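Long-range contacts in jacalin-type lectin domain-containing protein (Musa acuminata, PDB 7KMU), which probably binds mannose and mannose-rich glycans, as a mannose-specific jacalin-related lectin with mitogenic and antiviral activity: residues B[7-12]-B[123-128]; B[24-29]-B[40-45]. One frame throughout, in Å; residues are numbered along the deposited sequence. Where two conformers were deposited one is given.

Overall arrangement
Strand 5-11 opens the chain, and its residues 7-12 meet residues 123-128, near the end of the long strand 118-128, in contact 1; the loop so closed takes in most of the lectin domain. Nested inside it, contact 2 closes a much shorter loop, pairing 24-29 with 40-45 as the two arms of the beta hairpin 25-33 and 37-46. Contact 1 lies within one four-stranded antiparallel sheet of the jacalin-like fold, contact 2 within the next. Their centres are about 16 Å apart, and the two sheets pack together where Phe124 rests on Ile26 and Ile42 and Gly123 meets the end of Ile26.

Contact 1: residues B[7-12]-B[123-128]; sequences VGTWGG and GFFGRA
Thr9 and Phe125 make the main side-chain contact, the methyl CG2 of Thr9 lying 3.6 Å from CE2 of the Phe125 ring. With OG1 at chi1 59°, this methyl stands anti to the carbonyl carbon and faces both the ring and Gly126, Thr9 CG2 to Gly126 CA being 4.0 Å. Farther along the ring, Phe125 CZ packs against backbone, 3.5 Å from Val7 O and 4.1 Å from Gly8 C. Gly8 has a backbone conformation that favours glycine, since a CB would press on the preceding carbonyl O, and a cis peptide joins it to Thr9. The two strands run in roughly the same direction, 33° apart, but are not bonded neighbours: strand 132-140 lies between them in the antiparallel sheet of this jacalin-like domain, pairing with Val7 and Trp10 on one side and Gly123 on the other. The Phe125 ring reaches from strand 118-128 to the backbone of strand 5-11, with Lys6 in cation-pi contact. At the other end Arg127 CD packs 3.8 Å from Gly12 O, and in the conformer given the bent chain brings NE to a hydrogen bond with Gly14 O. Across the dimer interface, Val7 pairs with a strand of the second subunit, and Phe125 packs on Ala117 of that subunit.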
loop_
_atom_site.group_PDB
_atom_site.type_symbol
_atom_site.label_atom_id
_atom_site.label_comp_id
_atom_site.label_asym_id
_atom_site.label_seq_id
_atom_site.Cartn_x
_atom_site.Cartn_y
_atom_site.Cartn_z
ATOM N N VAL B 7 -4.186 -1.444 -5.846
ATOM C CA VAL B 7 -2.854 -1.243 -5.279
ATOM C C VAL B 7 -2.110 -2.560 -5.272
ATOM O O VAL B 7 -2.678 -3.603 -4.958
ATOM C CB VAL B 7 -2.830 -0.512 -3.919
ATOM C CG1 VAL B 7 -3.392 0.898 -4.055
ATOM C CG2 VAL B 7 -3.588 -1.287 -2.833
ATOM N N GLY B 8 -0.855 -2.501 -5.675
ATOM C CA GLY B 8 -0.024 -3.679 -5.837
ATOM C C GLY B 8 0.504 -3.729 -7.262
ATOM O O GLY B 8 0.367 -2.746 -8.003
ATOM N N THR B 9 1.127 -4.840 -7.676
ATOM C CA THR B 9 1.327 -6.013 -6.827
ATOM C C THR B 9 2.593 -5.903 -5.997
ATOM O O THR B 9 3.488 -5.090 -6.269
ATOM C CB THR B 9 1.476 -7.292 -7.701
ATOM O OG1 THR B 9 2.584 -7.129 -8.594
ATOM C CG2 THR B 9 0.217 -7.630 -8.505
ATOM N N TRP B 10 2.658 -6.755 -4.976
ATOM C CA TRP B 10 3.856 -7.061 -4.208
ATOM C C TRP B 10 4.153 -8.516 -4.537
ATOM O O TRP B 10 3.224 -9.329 -4.602
ATOM C CB TRP B 10 3.628 -6.918 -2.706
ATOM C CG TRP B 10 3.320 -5.510 -2.310
ATOM C CD1 TRP B 10 4.218 -4.524 -2.012
ATOM C CD2 TRP B 10 2.024 -4.906 -2.247
ATOM N NE1 TRP B 10 3.557 -3.352 -1.728
ATOM C CE2 TRP B 10 2.207 -3.561 -1.849
ATOM C CE3 TRP B 10 0.715 -5.383 -2.453
ATOM C CZ2 TRP B 10 1.135 -2.680 -1.677
ATOM C CZ3 TRP B 10 -0.346 -4.503 -2.307
ATOM C CH2 TRP B 10 -0.131 -3.157 -1.957
ATOM N N GLY B 11 5.416 -8.831 -4.801
ATOM C CA GLY B 11 5.819 -10.193 -5.136
ATOM C C GLY B 11 6.721 -10.258 -6.345
ATOM O O GLY B 11 7.237 -9.233 -6.804
ATOM N N GLY B 12 6.895 -11.467 -6.858
ATOM C CA GLY B 12 7.760 -11.725 -8.003
ATOM C C GLY B 12 7.096 -11.524 -9.345
ATOM O O GLY B 12 5.899 -11.221 -9.432
ATOM N N GLY B 123 -11.357 -6.759 -3.029
ATOM C CA GLY B 123 -11.020 -7.750 -4.038
ATOM C C GLY B 123 -9.527 -7.900 -4.164
ATOM O O GLY B 123 -8.764 -7.162 -3.532
ATOM N N PHE B 124 -9.111 -8.851 -4.993
ATOM C CA PHE B 124 -7.699 -9.197 -5.136
ATOM C C PHE B 124 -7.313 -9.423 -6.583
ATOM O O PHE B 124 -8.156 -9.760 -7.425
ATOM C CB PHE B 124 -7.423 -10.525 -4.376
ATOM C CG PHE B 124 -7.628 -10.440 -2.882
ATOM C CD1 PHE B 124 -8.874 -10.693 -2.322
ATOM C CD2 PHE B 124 -6.586 -10.062 -2.044
ATOM C CE1 PHE B 124 -9.080 -10.560 -0.940
ATOM C CE2 PHE B 124 -6.785 -9.959 -0.658
ATOM C CZ PHE B 124 -8.031 -10.208 -0.119
ATOM N N PHE B 125 -6.025 -9.281 -6.858
ATOM C CA PHE B 125 -5.436 -9.624 -8.141
ATOM C C PHE B 125 -3.990 -10.026 -7.866
ATOM O O PHE B 125 -3.508 -9.826 -6.749
ATOM C CB PHE B 125 -5.530 -8.459 -9.157
ATOM C CG PHE B 125 -4.753 -7.220 -8.781
ATOM C CD1 PHE B 125 -5.250 -6.324 -7.841
ATOM C CD2 PHE B 125 -3.540 -6.929 -9.394
ATOM C CE1 PHE B 125 -4.535 -5.167 -7.501
ATOM C CE2 PHE B 125 -2.827 -5.774 -9.054
ATOM C CZ PHE B 125 -3.333 -4.902 -8.104
ATOM N N GLY B 126 -3.306 -10.589 -8.851
ATOM C CA GLY B 126 -1.909 -10.961 -8.632
ATOM C C GLY B 126 -1.371 -11.868 -9.704
ATOM O O GLY B 126 -1.837 -11.818 -10.846
ATOM N N ARG B 127 -0.380 -12.681 -9.329
ATOM C CA ARG B 127 0.244 -13.669 -10.210
ATOM C C ARG B 127 0.296 -14.989 -9.448
ATOM O O ARG B 127 0.444 -14.975 -8.222
ATOM C CB ARG B 127 1.656 -13.226 -10.612
ATOM C CG ARG B 127 1.694 -11.897 -11.384
ATOM C CD ARG B 127 3.080 -11.596 -11.915
ATOM N NE ARG B 127 3.437 -12.462 -13.041
ATOM C CZ ARG B 127 3.299 -12.127 -14.323
ATOM N NH1 ARG B 127 2.808 -10.940 -14.659
ATOM N NH2 ARG B 127 3.667 -12.970 -15.277
ATOM N N ALA B 128 0.160 -16.112 -10.146
ATOM C CA ALA B 128 0.183 -17.422 -9.482
ATOM C C ALA B 128 0.552 -18.514 -10.448
ATOM O O ALA B 128 0.300 -18.388 -11.642
ATOM C CB ALA B 128 -1.186 -17.736 -8.877
#

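Contact 2: residues B[24-29]-B[40-45]. With EDO (1,2-ethanediol), chain F.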
loop_
_atom_site.group_PDB
_atom_site.type_symbol
_atom_site.label_atom_id
_atom_site.label_comp_id
_atom_site.label_asym_id
_atom_site.label_seq_id
_atom_site.Cartn_x
_atom_site.Cartn_y
_atom_site.Cartn_z
ATOM N N TYR B 24 -18.966 -6.730 -4.556
ATOM C CA TYR B 24 -19.900 -6.019 -3.696
ATOM C C TYR B 24 -19.669 -6.475 -2.245
ATOM O O TYR B 24 -19.676 -5.654 -1.320
ATOM C CB TYR B 24 -21.345 -6.322 -4.127
ATOM C CG TYR B 24 -22.358 -5.489 -3.375
ATOM C CD1 TYR B 24 -22.595 -4.164 -3.725
ATOM C CD2 TYR B 24 -23.069 -6.022 -2.302
ATOM C CE1 TYR B 24 -23.508 -3.381 -3.019
ATOM C CE2 TYR B 24 -23.984 -5.248 -1.587
ATOM C CZ TYR B 24 -24.206 -3.929 -1.957
ATOM O OH TYR B 24 -25.120 -3.156 -1.280
ATOM N N ARG B 25 -19.440 -7.797 -2.068
ATOM C CA ARG B 25 -19.194 -8.395 -0.762
ATOM C C ARG B 25 -18.233 -9.578 -0.885
ATOM O O ARG B 25 -18.389 -10.415 -1.779
ATOM C CB ARG B 25 -20.529 -8.867 -0.166
ATOM C CG ARG B 25 -20.517 -9.157 1.338
ATOM C CD ARG B 25 -21.905 -9.543 1.828
ATOM N NE ARG B 25 -22.321 -10.830 1.271
ATOM C CZ ARG B 25 -23.179 -10.989 0.268
ATOM N NH1 ARG B 25 -23.450 -12.200 -0.191
ATOM N NH2 ARG B 25 -23.766 -9.933 -0.289
ATOM N N ILE B 26 -17.259 -9.654 0.014
ATOM C CA ILE B 26 -16.347 -10.782 0.092
ATOM C C ILE B 26 -16.995 -11.674 1.170
ATOM O O ILE B 26 -17.147 -11.251 2.328
ATOM C CB ILE B 26 -14.901 -10.377 0.455
ATOM C CG1 ILE B 26 -14.289 -9.513 -0.672
ATOM C CG2 ILE B 26 -14.058 -11.637 0.691
ATOM C CD1 ILE B 26 -12.920 -8.938 -0.375
ATOM N N ASP B 27 -17.396 -12.884 0.783
ATOM C CA ASP B 27 -18.084 -13.819 1.676
ATOM C C ASP B 27 -17.141 -14.647 2.523
ATOM O O ASP B 27 -17.389 -14.848 3.719
ATOM C CB ASP B 27 -19.055 -14.703 0.876
ATOM C CG ASP B 27 -20.035 -13.872 0.067
ATOM O OD1 ASP B 27 -20.774 -13.071 0.673
ATOM O OD2 ASP B 27 -20.027 -13.989 -1.172
ATOM N N SER B 28 -16.066 -15.142 1.904
ATOM C CA SER B 28 -15.080 -15.929 2.621
ATOM C C SER B 28 -13.761 -15.960 1.872
ATOM O O SER B 28 -13.708 -15.713 0.661
ATOM C CB SER B 28 -15.603 -17.342 2.872
ATOM O OG SER B 28 -15.927 -17.995 1.657
ATOM N N VAL B 29 -12.679 -16.254 2.606
ATOM C CA VAL B 29 -11.345 -16.382 2.036
ATOM C C VAL B 29 -10.719 -17.642 2.628
ATOM O O VAL B 29 -10.794 -17.847 3.838
ATOM C CB VAL B 29 -10.444 -15.130 2.305
ATOM C CG1 VAL B 29 -8.990 -15.377 1.872
ATOM C CG2 VAL B 29 -10.987 -13.890 1.596
ATOM N N ILE B 40 -4.724 -18.901 -2.649
ATOM C CA ILE B 40 -5.758 -18.068 -2.061
ATOM C C ILE B 40 -7.023 -18.344 -2.843
ATOM O O ILE B 40 -7.000 -18.392 -4.077
ATOM C CB ILE B 40 -5.385 -16.556 -1.957
ATOM C CG1 ILE B 40 -6.448 -15.765 -1.142
ATOM C CG2 ILE B 40 -5.113 -15.907 -3.339
ATOM C CD1 ILE B 40 -6.020 -14.336 -0.667
ATOM N N GLU B 41 -8.108 -18.590 -2.124
ATOM C CA GLU B 41 -9.404 -18.855 -2.729
ATOM C C GLU B 41 -10.397 -17.879 -2.122
ATOM O O GLU B 41 -10.427 -17.709 -0.902
ATOM C CB GLU B 41 -9.810 -20.311 -2.464
ATOM C CG GLU B 41 -11.118 -20.703 -3.113
ATOM C CD GLU B 41 -11.551 -22.101 -2.730
ATOM O OE1 GLU B 41 -12.373 -22.227 -1.798
ATOM O OE2 GLU B 41 -11.051 -23.068 -3.344
ATOM N N ILE B 42 -11.181 -17.186 -2.967
ATOM C CA ILE B 42 -12.126 -16.187 -2.477
ATOM C C ILE B 42 -13.520 -16.519 -2.954
ATOM O O ILE B 42 -13.708 -16.819 -4.137
ATOM C CB ILE B 42 -11.746 -14.728 -2.912
ATOM C CG1 ILE B 42 -10.266 -14.374 -2.624
ATOM C CG2 ILE B 42 -12.668 -13.692 -2.277
ATOM C CD1 ILE B 42 -9.354 -14.496 -3.855
ATOM N N THR B 43 -14.488 -16.469 -2.037
ATOM C CA THR B 43 -15.901 -16.589 -2.376
ATOM C C THR B 43 -16.450 -15.174 -2.211
ATOM O O THR B 43 -16.293 -14.548 -1.152
ATOM C CB THR B 43 -16.625 -17.617 -1.508
ATOM O OG1 THR B 43 -16.098 -18.906 -1.808
ATOM C CG2 THR B 43 -18.141 -17.636 -1.773
ATOM N N PHE B 44 -17.056 -14.644 -3.271
ATOM C CA PHE B 44 -17.536 -13.283 -3.274
ATOM C C PHE B 44 -18.830 -13.142 -4.042
ATOM O O PHE B 44 -19.137 -13.980 -4.894
ATOM C CB PHE B 44 -16.455 -12.358 -3.865
ATOM C CG PHE B 44 -16.080 -12.701 -5.283
ATOM C CD1 PHE B 44 -15.091 -13.642 -5.551
ATOM C CD2 PHE B 44 -16.703 -12.069 -6.358
ATOM C CE1 PHE B 44 -14.759 -13.977 -6.866
ATOM C CE2 PHE B 44 -16.372 -12.406 -7.672
ATOM C CZ PHE B 44 -15.380 -13.332 -7.917
ATOM N N THR B 45 -19.536 -12.039 -3.788
ATOM C CA THR B 45 -20.826 -11.744 -4.403
ATOM C C THR B 45 -20.780 -10.430 -5.166
ATOM O O THR B 45 -20.254 -9.429 -4.671
ATOM C CB THR B 45 -21.921 -11.773 -3.346
ATOM O OG1 THR B 45 -21.947 -13.072 -2.747
ATOM C CG2 THR B 45 -23.314 -11.479 -3.939
HETATM C C1 EDO F . -13.304 -19.258 0.144
HETATM O O1 EDO F . -13.770 -19.928 -0.991
HETATM C C2 EDO F . -13.439 -20.210 1.347
HETATM O O2 EDO F . -14.809 -20.447 1.655
#
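Asp27 and Thr45 meet through a short side-chain hydrogen bond, Thr45 OG1 giving its proton to the syn lone pair of Asp27 OD2 at 2.6 Å. In the conformer given, Arg25 forms a salt bridge with the other carboxylate oxygen, 2.8 Å from Arg25 NE to Asp27 OD1, with weak hydrogen bonds from both NE and NH1, each well off straight. Bent at chi3 (67°), this conformer lies alongside Thr45, whose CB sits over one face of the guanidinium. Two classic beta bulges set the cluster. In one, Thr43 O accepts from both Asp27 N (2.8 Å) and Ser28 N (3.1 Å), which turns the Asp27 side chain toward strand 40-45; in the other, Tyr24 and Arg25 both face Thr45, whose O takes a bond from Arg25 N and a weak one from Tyr24 N. Beside Ser28 and Thr43, a 1,2-ethanediol, probably from the crystallisation liquor, binds Ser28 OG through O2 at 2.7 Å and Glu41 OE1 through O1 at 2.8 Å. The other sheet face is apolar: Ile26 CG2 meets Ile42 CG2 at 3.9 Å, and Val29 CG1 touches Ile40 CG1 at 4.0 Å. The hairpin forms the middle of its sheet, flanked by strands 49-56 and 61-66, while Ile40 reaches across to Ile132 and Ile135 of strand 132-140.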